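Local coordinates for putative uncharacterized protein (PDB 4R12), which is the nicastrin subunit of gamma-secretase, a complex that cleaves membrane proteins within the bilayer, and probably helps recruit its substrates, at residues G35-H40 / S175-A180; P23-M28 / S575-T580; I248-A253 / I448-N453. All coordinates share one frame; numbering follows the deposited sequence.

Interaction 1: residues G35-H40 / S175-A180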
loop_
_atom_site.group_PDB
_atom_site.type_symbol
_atom_site.label_atom_id
_atom_site.label_comp_id
_atom_site.label_asym_id
_atom_site.label_seq_id
_atom_site.Cartn_x
_atom_site.Cartn_y
_atom_site.Cartn_z
ATOM N N GLY A 35 10.170 13.897 5.016
ATOM C CA GLY A 35 9.131 13.896 6.025
ATOM C C GLY A 35 9.459 14.868 7.142
ATOM O O GLY A 35 10.326 15.744 7.000
ATOM N N CYS A 36 8.786 14.699 8.271
ATOM C CA CYS A 36 8.739 15.740 9.286
ATOM C C CYS A 36 9.051 15.213 10.680
ATOM O O CYS A 36 8.984 14.014 10.941
ATOM C CB CYS A 36 7.354 16.391 9.314
ATOM S SG CYS A 36 6.516 16.533 7.716
ATOM N N SER A 37 9.358 16.142 11.572
ATOM C CA SER A 37 9.495 15.848 12.982
ATOM C C SER A 37 9.205 17.107 13.774
ATOM O O SER A 37 9.420 18.212 13.286
ATOM C CB SER A 37 10.901 15.335 13.303
ATOM O OG SER A 37 11.041 15.103 14.693
ATOM N N SER A 38 8.699 16.944 14.989
ATOM C CA SER A 38 8.688 18.062 15.914
ATOM C C SER A 38 10.062 18.176 16.557
ATOM O O SER A 38 10.886 17.256 16.467
ATOM C CB SER A 38 7.609 17.886 16.989
ATOM O OG SER A 38 7.923 16.803 17.840
ATOM N N LYS A 39 10.323 19.317 17.182
ATOM C CA LYS A 39 11.490 19.436 18.037
ATOM C C LYS A 39 11.284 18.546 19.252
ATOM O O LYS A 39 10.155 18.106 19.550
ATOM C CB LYS A 39 11.718 20.890 18.466
ATOM C CG LYS A 39 12.277 21.798 17.369
ATOM C CD LYS A 39 13.751 21.528 17.128
ATOM C CE LYS A 39 14.359 22.460 16.072
ATOM N NZ LYS A 39 13.564 23.712 15.927
ATOM N N HIS A 40 12.378 18.260 19.943
ATOM C CA HIS A 40 12.300 17.576 21.220
ATOM C C HIS A 40 11.423 18.410 22.155
ATOM O O HIS A 40 11.685 19.596 22.350
ATOM C CB HIS A 40 13.701 17.375 21.808
ATOM C CG HIS A 40 13.737 16.431 22.968
ATOM N ND1 HIS A 40 13.870 16.859 24.271
ATOM C CD2 HIS A 40 13.655 15.082 23.022
ATOM C CE1 HIS A 40 13.874 15.814 25.079
ATOM N NE2 HIS A 40 13.745 14.723 24.345
ATOM N N SER A 175 5.489 15.230 17.843
ATOM C CA SER A 175 5.828 14.110 16.977
ATOM C C SER A 175 7.334 14.040 16.826
ATOM O O SER A 175 7.869 14.231 15.737
ATOM C CB SER A 175 5.142 14.236 15.608
ATOM O OG SER A 175 5.589 15.385 14.903
ATOM N N PHE A 176 8.022 13.775 17.935
ATOM C CA PHE A 176 9.473 13.728 17.922
ATOM C C PHE A 176 9.999 12.443 17.308
ATOM O O PHE A 176 9.740 11.357 17.818
ATOM C CB PHE A 176 10.062 13.870 19.325
ATOM C CG PHE A 176 11.565 13.795 19.333
ATOM C CD1 PHE A 176 12.319 14.840 18.817
ATOM C CD2 PHE A 176 12.220 12.672 19.812
ATOM C CE1 PHE A 176 13.702 14.773 18.793
ATOM C CE2 PHE A 176 13.613 12.598 19.798
ATOM C CZ PHE A 176 14.350 13.649 19.287
ATOM N N MET A 177 10.753 12.590 16.220
ATOM C CA MET A 177 11.327 11.465 15.496
ATOM C C MET A 177 12.761 11.227 15.939
ATOM O O MET A 177 13.624 12.085 15.762
ATOM C CB MET A 177 11.264 11.716 13.982
ATOM C CG MET A 177 9.840 11.927 13.457
ATOM S SD MET A 177 8.869 10.403 13.469
ATOM C CE MET A 177 7.298 11.014 14.086
ATOM N N GLN A 178 13.016 10.066 16.526
ATOM C CA GLN A 178 14.348 9.773 17.046
ATOM C C GLN A 178 15.379 9.640 15.937
ATOM O O GLN A 178 16.519 10.039 16.101
ATOM C CB GLN A 178 14.342 8.497 17.873
ATOM C CG GLN A 178 13.584 8.599 19.164
ATOM C CD GLN A 178 13.882 7.427 20.064
ATOM O OE1 GLN A 178 14.856 7.445 20.822
ATOM N NE2 GLN A 178 13.061 6.389 19.972
ATOM N N GLY A 179 14.969 9.077 14.807
ATOM C CA GLY A 179 15.874 8.872 13.692
ATOM C C GLY A 179 16.039 10.109 12.829
ATOM O O GLY A 179 15.084 10.851 12.589
ATOM N N ALA A 180 17.252 10.323 12.344
ATOM C CA ALA A 180 17.566 11.550 11.637
ATOM C C ALA A 180 18.785 11.376 10.750
ATOM O O ALA A 180 19.506 10.381 10.862
ATOM C CB ALA A 180 17.796 12.682 12.633
HETATM O O HOH W 1 14.390 14.475 15.061
#
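With chi1 of S37 at 178°, its OG swings away from its own backbone N and onto the 175-180 chain, while S38 turns its OG between its N and carbonyl carbon (chi1 67°) to meet the same chain two residues earlier. The backbone NH of M177 donates to S37 OG over 3.0 Å in a fairly straight bond. That hydroxyl spends its own proton on S38 O, in the carbonyl plane and on a lone pair, at an OG-O distance of 2.8 Å, so both bonds help fix its rotation; a water that donates to M177 O adds a weak bond to it. S38 OG works in a similar way, accepting from S175 N at 2.9 Å and donating to K39 O. Between the two hydroxyls, S38 N donates to S175 O, 2.9 Å away. Two serine hydroxyls and one backbone NH thus bind the two loops, which do not pair as regular strands. Carbon packing flanks these bonds: CG of M177 lies 3.4 Å from C36 O and also meets S37 CB. Farther out, the edge of the H40 ring points at the face of F176 in a T-shaped stack, with CD2 of H40 4.0 Å above the centre of the phenylalanine ring. This outer end is exposed, whereas the serine and methionine end is largely buried. The contact joins the loop between strands 33-34 and 43-50 to the one leading from strand 169-174 to helix 183-189, within the small lobe. P142 touches S38 and S175, strand 143-146 meets C36 and S175, and strand 21-29 lies against M177 and holds C36 through its disulfide to C24.

Interaction 2: residues P23-M28 / S575-T580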
loop_
_atom_site.group_PDB
_atom_site.type_symbol
_atom_site.label_atom_id
_atom_site.label_comp_id
_atom_site.label_asym_id
_atom_site.label_seq_id
_atom_site.Cartn_x
_atom_site.Cartn_y
_atom_site.Cartn_z
ATOM N N PRO A 23 -0.021 12.218 11.744
ATOM C CA PRO A 23 1.258 12.929 11.627
ATOM C C PRO A 23 2.012 12.627 10.335
ATOM O O PRO A 23 1.897 11.538 9.755
ATOM C CB PRO A 23 2.046 12.419 12.833
ATOM C CG PRO A 23 1.522 11.020 13.043
ATOM C CD PRO A 23 0.056 11.058 12.654
ATOM N N CYS A 24 2.775 13.619 9.892
ATOM C CA CYS A 24 3.858 13.417 8.954
ATOM C C CYS A 24 5.057 12.864 9.725
ATOM O O CYS A 24 5.449 13.433 10.738
ATOM C CB CYS A 24 4.210 14.743 8.270
ATOM S SG CYS A 24 5.700 14.688 7.268
ATOM N N THR A 25 5.629 11.751 9.272
ATOM C CA THR A 25 6.719 11.117 10.019
ATOM C C THR A 25 8.011 11.208 9.226
ATOM O O THR A 25 7.982 11.600 8.061
ATOM C CB THR A 25 6.403 9.649 10.326
ATOM O OG1 THR A 25 6.272 8.938 9.097
ATOM C CG2 THR A 25 5.090 9.529 11.133
ATOM N N LYS A 26 9.131 10.851 9.850
ATOM C CA LYS A 26 10.442 10.966 9.198
ATOM C C LYS A 26 10.928 9.632 8.636
ATOM O O LYS A 26 10.922 8.599 9.326
ATOM C CB LYS A 26 11.495 11.520 10.178
ATOM C CG LYS A 26 12.639 12.307 9.492
ATOM C CD LYS A 26 12.256 13.788 9.372
ATOM C CE LYS A 26 13.162 14.575 8.429
ATOM N NZ LYS A 26 12.746 16.018 8.420
ATOM N N ILE A 27 11.352 9.657 7.374
ATOM C CA ILE A 27 11.914 8.484 6.731
ATOM C C ILE A 27 13.340 8.795 6.284
ATOM O O ILE A 27 13.579 9.809 5.635
ATOM C CB ILE A 27 11.081 8.041 5.509
ATOM C CG1 ILE A 27 9.614 7.816 5.890
ATOM C CG2 ILE A 27 11.688 6.800 4.865
ATOM C CD1 ILE A 27 9.374 6.572 6.666
ATOM N N MET A 28 14.285 7.936 6.639
ATOM C CA MET A 28 15.664 8.135 6.210
ATOM C C MET A 28 15.982 7.281 4.981
ATOM O O MET A 28 15.388 6.218 4.772
ATOM C CB MET A 28 16.640 7.829 7.348
ATOM C CG MET A 28 17.035 9.057 8.164
ATOM S SD MET A 28 15.650 9.935 8.917
ATOM C CE MET A 28 15.011 8.612 9.945
ATOM N N SER A 575 11.876 6.389 10.953
ATOM C CA SER A 575 12.204 6.778 12.326
ATOM C C SER A 575 11.353 6.056 13.354
ATOM O O SER A 575 10.140 5.888 13.155
ATOM C CB SER A 575 12.014 8.280 12.511
ATOM O OG SER A 575 12.256 8.652 13.858
ATOM N N ASN A 576 11.981 5.642 14.455
ATOM C CA ASN A 576 11.239 5.257 15.657
ATOM C C ASN A 576 10.636 6.505 16.274
ATOM O O ASN A 576 11.164 7.605 16.094
ATOM C CB ASN A 576 12.129 4.570 16.709
ATOM C CG ASN A 576 12.713 3.245 16.234
ATOM O OD1 ASN A 576 12.209 2.625 15.301
ATOM N ND2 ASN A 576 13.786 2.806 16.887
ATOM N N TRP A 577 9.536 6.343 17.002
ATOM C CA TRP A 577 9.027 7.424 17.839
ATOM C C TRP A 577 8.269 6.885 19.051
ATOM O O TRP A 577 7.728 5.772 19.018
ATOM C CB TRP A 577 8.133 8.361 17.026
ATOM C CG TRP A 577 6.875 7.736 16.492
ATOM C CD1 TRP A 577 5.715 7.498 17.185
ATOM C CD2 TRP A 577 6.636 7.302 15.148
ATOM N NE1 TRP A 577 4.779 6.931 16.348
ATOM C CE2 TRP A 577 5.320 6.801 15.096
ATOM C CE3 TRP A 577 7.411 7.280 13.985
ATOM C CZ2 TRP A 577 4.760 6.286 13.925
ATOM C CZ3 TRP A 577 6.851 6.767 12.822
ATOM C CH2 TRP A 577 5.537 6.277 12.804
ATOM N N ASP A 578 8.234 7.681 20.117
ATOM C CA ASP A 578 7.560 7.276 21.356
ATOM C C ASP A 578 6.060 7.496 21.277
ATOM O O ASP A 578 5.277 6.579 21.536
ATOM C CB ASP A 578 8.133 8.033 22.561
ATOM C CG ASP A 578 9.478 7.487 23.002
ATOM O OD1 ASP A 578 9.921 6.464 22.429
ATOM O OD2 ASP A 578 10.087 8.071 23.929
ATOM N N TYR A 579 5.657 8.713 20.925
ATOM C CA TYR A 579 4.234 9.042 20.851
ATOM C C TYR A 579 3.960 10.268 19.986
ATOM O O TYR A 579 4.843 11.101 19.747
ATOM C CB TYR A 579 3.666 9.283 22.252
ATOM C CG TYR A 579 3.967 10.664 22.780
ATOM C CD1 TYR A 579 5.233 10.984 23.239
ATOM C CD2 TYR A 579 2.988 11.652 22.805
ATOM C CE1 TYR A 579 5.523 12.246 23.716
ATOM C CE2 TYR A 579 3.265 12.920 23.278
ATOM C CZ TYR A 579 4.537 13.212 23.733
ATOM O OH TYR A 579 4.833 14.472 24.210
ATOM N N THR A 580 2.714 10.371 19.537
ATOM C CA THR A 580 2.254 11.484 18.722
ATOM C C THR A 580 1.017 12.117 19.356
ATOM O O THR A 580 0.111 11.398 19.784
ATOM C CB THR A 580 1.945 11.009 17.288
ATOM O OG1 THR A 580 3.147 11.041 16.508
ATOM C CG2 THR A 580 0.882 11.886 16.638
#
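A single backbone hydrogen bond ties K26 to S575: the amide N of S575 donates to K26 O over 2.9 Å. It belongs to the antiparallel pairing of strands 21-29 and 572-575, which M28 and T573 carry on with further backbone bonds, and it comes where the later strand ends and its chain turns off toward strand 581-586.

Around it the contacts are apolar. CB of K26 and the methyl CE of M28 both lie 4.0 Å from S575 CB; the methionine gets there because its chain bends at chi2 and chi3. CG2 of T25 rests against the six-membered part of the W577 indole, 3.7 Å from CH2 and from CZ3, in an oblique approach. At the far end, P23 presents its CG to the methyl CG2 of T580 at 3.8 Å.

The polar side-chain ends mostly turn to other partners. T25 OG1 bonds R228 of the large lobe, and K26 NZ reaches G35 O and S138 OG. S575 OG, extended away from its own N (chi1 177°), donates to N576 O at 2.7 Å and also serves G179 N. T580 OG1 is buried with no partner in the model.

Direct polar grip across the contact is therefore confined to one main-chain bond, with methyl and methylene groups and the W577 indole making up the rest. Such a seam probably depends on close packing and strand pairing to bind the chain's C-terminal part to its N-terminal strand, while hydroxyl and amine groups carry the connection outward to neighbouring parts of the fold.

Interaction 3: residues I248-A253 / I448-N453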
loop_
_atom_site.group_PDB
_atom_site.type_symbol
_atom_site.label_atom_id
_atom_site.label_comp_id
_atom_site.label_asym_id
_atom_site.label_seq_id
_atom_site.Cartn_x
_atom_site.Cartn_y
_atom_site.Cartn_z
ATOM N N ILE A 248 -11.075 -14.216 -5.899
ATOM C CA ILE A 248 -10.724 -15.434 -5.163
ATOM C C ILE A 248 -11.967 -15.990 -4.452
ATOM O O ILE A 248 -12.277 -17.188 -4.539
ATOM C CB ILE A 248 -9.580 -15.151 -4.164
ATOM C CG1 ILE A 248 -8.293 -14.849 -4.942
ATOM C CG2 ILE A 248 -9.349 -16.339 -3.246
ATOM C CD1 ILE A 248 -7.178 -14.285 -4.121
ATOM N N LYS A 249 -12.724 -15.118 -3.799
ATOM C CA LYS A 249 -13.954 -15.576 -3.166
ATOM C C LYS A 249 -14.927 -16.176 -4.197
ATOM O O LYS A 249 -15.594 -17.187 -3.931
ATOM C CB LYS A 249 -14.630 -14.431 -2.410
ATOM C CG LYS A 249 -15.925 -14.850 -1.693
ATOM C CD LYS A 249 -15.635 -15.664 -0.415
ATOM C CE LYS A 249 -16.943 -15.991 0.337
ATOM N NZ LYS A 249 -16.705 -16.931 1.465
ATOM N N SER A 250 -14.999 -15.559 -5.373
ATOM C CA SER A 250 -15.901 -16.050 -6.411
ATOM C C SER A 250 -15.410 -17.392 -6.958
ATOM O O SER A 250 -16.203 -18.299 -7.203
ATOM C CB SER A 250 -16.041 -15.022 -7.530
ATOM O OG SER A 250 -16.514 -13.788 -7.006
ATOM N N LEU A 251 -14.100 -17.518 -7.143
ATOM C CA LEU A 251 -13.520 -18.764 -7.625
ATOM C C LEU A 251 -13.597 -19.871 -6.580
ATOM O O LEU A 251 -13.555 -21.045 -6.932
ATOM C CB LEU A 251 -12.064 -18.558 -8.050
ATOM C CG LEU A 251 -11.893 -17.772 -9.353
ATOM C CD1 LEU A 251 -10.411 -17.512 -9.659
ATOM C CD2 LEU A 251 -12.564 -18.511 -10.503
ATOM N N ALA A 252 -13.707 -19.504 -5.303
ATOM C CA ALA A 252 -13.814 -20.517 -4.248
ATOM C C ALA A 252 -15.049 -21.392 -4.420
ATOM O O ALA A 252 -15.076 -22.537 -3.956
ATOM C CB ALA A 252 -13.828 -19.870 -2.870
ATOM N N ALA A 253 -16.075 -20.848 -5.068
ATOM C CA ALA A 253 -17.340 -21.554 -5.204
ATOM C C ALA A 253 -17.463 -22.338 -6.510
ATOM O O ALA A 253 -18.457 -23.021 -6.711
ATOM C CB ALA A 253 -18.514 -20.570 -5.076
ATOM N N ILE A 448 -19.180 -18.488 -13.982
ATOM C CA ILE A 448 -18.857 -17.773 -12.753
ATOM C C ILE A 448 -20.040 -16.984 -12.218
ATOM O O ILE A 448 -20.666 -16.220 -12.953
ATOM C CB ILE A 448 -17.702 -16.775 -12.956
ATOM C CG1 ILE A 448 -16.413 -17.491 -13.388
ATOM C CG2 ILE A 448 -17.515 -15.929 -11.696
ATOM C CD1 ILE A 448 -15.875 -18.443 -12.386
ATOM N N THR A 449 -20.351 -17.168 -10.941
ATOM C CA THR A 449 -21.250 -16.259 -10.235
ATOM C C THR A 449 -20.401 -15.445 -9.264
ATOM O O THR A 449 -19.747 -16.025 -8.393
ATOM C CB THR A 449 -22.351 -17.020 -9.469
ATOM O OG1 THR A 449 -23.152 -17.765 -10.395
ATOM C CG2 THR A 449 -23.248 -16.066 -8.682
ATOM N N ILE A 450 -20.355 -14.124 -9.418
ATOM C CA ILE A 450 -19.545 -13.351 -8.468
ATOM C C ILE A 450 -20.241 -13.279 -7.111
ATOM O O ILE A 450 -21.460 -13.318 -7.021
ATOM C CB ILE A 450 -19.230 -11.933 -8.963
ATOM C CG1 ILE A 450 -20.504 -11.107 -9.149
ATOM C CG2 ILE A 450 -18.458 -12.001 -10.278
ATOM C CD1 ILE A 450 -20.219 -9.634 -9.452
ATOM N N ASP A 451 -19.454 -13.186 -6.049
ATOM C CA ASP A 451 -20.021 -13.150 -4.716
ATOM C C ASP A 451 -20.297 -11.693 -4.349
ATOM O O ASP A 451 -19.437 -11.003 -3.804
ATOM C CB ASP A 451 -19.073 -13.830 -3.723
ATOM C CG ASP A 451 -19.693 -14.018 -2.348
ATOM O OD1 ASP A 451 -20.563 -13.215 -1.968
ATOM O OD2 ASP A 451 -19.290 -14.961 -1.644
ATOM N N LYS A 452 -21.512 -11.240 -4.644
ATOM C CA LYS A 452 -21.862 -9.834 -4.468
ATOM C C LYS A 452 -21.950 -9.463 -2.998
ATOM O O LYS A 452 -21.628 -8.348 -2.637
ATOM C CB LYS A 452 -23.178 -9.512 -5.173
ATOM C CG LYS A 452 -23.046 -9.491 -6.701
ATOM C CD LYS A 452 -24.362 -9.108 -7.374
ATOM C CE LYS A 452 -24.207 -9.108 -8.903
ATOM N NZ LYS A 452 -25.486 -8.801 -9.580
ATOM N N ASN A 453 -22.384 -10.398 -2.155
ATOM C CA ASN A 453 -22.458 -10.113 -0.718
ATOM C C ASN A 453 -21.064 -9.767 -0.192
ATOM O O ASN A 453 -20.880 -8.791 0.535
ATOM C CB ASN A 453 -23.041 -11.305 0.058
ATOM C CG ASN A 453 -23.239 -10.995 1.549
ATOM O OD1 ASN A 453 -24.231 -10.372 1.936
ATOM N ND2 ASN A 453 -22.297 -11.427 2.378
HETATM O O HOH W 2 -18.721 -18.235 -8.470
#
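The C-terminal end of helix 234-252 lies beside the loop that leads into helix 452-463, and S250 and D451 join the two. OG of S250 accepts the backbone NH of D451 at 3.1 Å with an N-H...O angle of 154°, and it packs 3.4 Å from I450 CA. A chi1 of -58° holds OG beside its own backbone N, from where it also donates back to S246 O, one helical turn earlier. The hydroxyl is thus gripped from both sides of the contact. An alanine here would remove that hydroxyl and would probably leave D451 N without its acceptor and the loop less firmly set against the helix.

D451 is the N-cap of helix 452-463: its OD1 accepts the amide of F454. The other oxygen, OD2, faces the K249 side chain, which crosses it obliquely with CE at 3.2 Å and CG at 3.4 Å. NZ stands 4.5 Å from OD2, beyond a salt bridge, so any attraction between the opposite charges is probably modest.

Helix 234-252 is part of the large lobe, which belongs to the same clan as the zinc exopeptidases; there it packs on strand 262-268 through L251, which touches F265, and K249 touches I512 of helix 500-512. L251 also extends its CD2 methyl to CD1 of I448 at 3.8 Å, and both side chains press on helix 427-441, at I438 and T436 respectively. I450 turns its side chain from the contact toward N428 and Y432 of that same helix. A water donates to S250 O over 2.8 Å; its approach to T449 O is too short to be trusted.

In the fold
Interactions 1 and 2 form one continuous region, centres about 6 Å apart, joined by the C24-C36 disulfide and by K26 NZ on G35 O; interaction 3 lies on the opposite side of the chain's centre, its centre about 46 Å from that of interaction 1 and about 41 Å from that of interaction 2. Interaction 2 is the buried one and mainly apolar, with one backbone bond where strands pair. Interaction 1 runs from a buried, serine-rich end to an exposed aromatic pair, and interaction 3, partly buried, is helix-to-loop packing with a serine bond and a cap. Interactions 1 and 2 both rest on strand 21-29, whereas 248-253 with 448-453 fastens a large-lobe helix to the loop before helix 452-463.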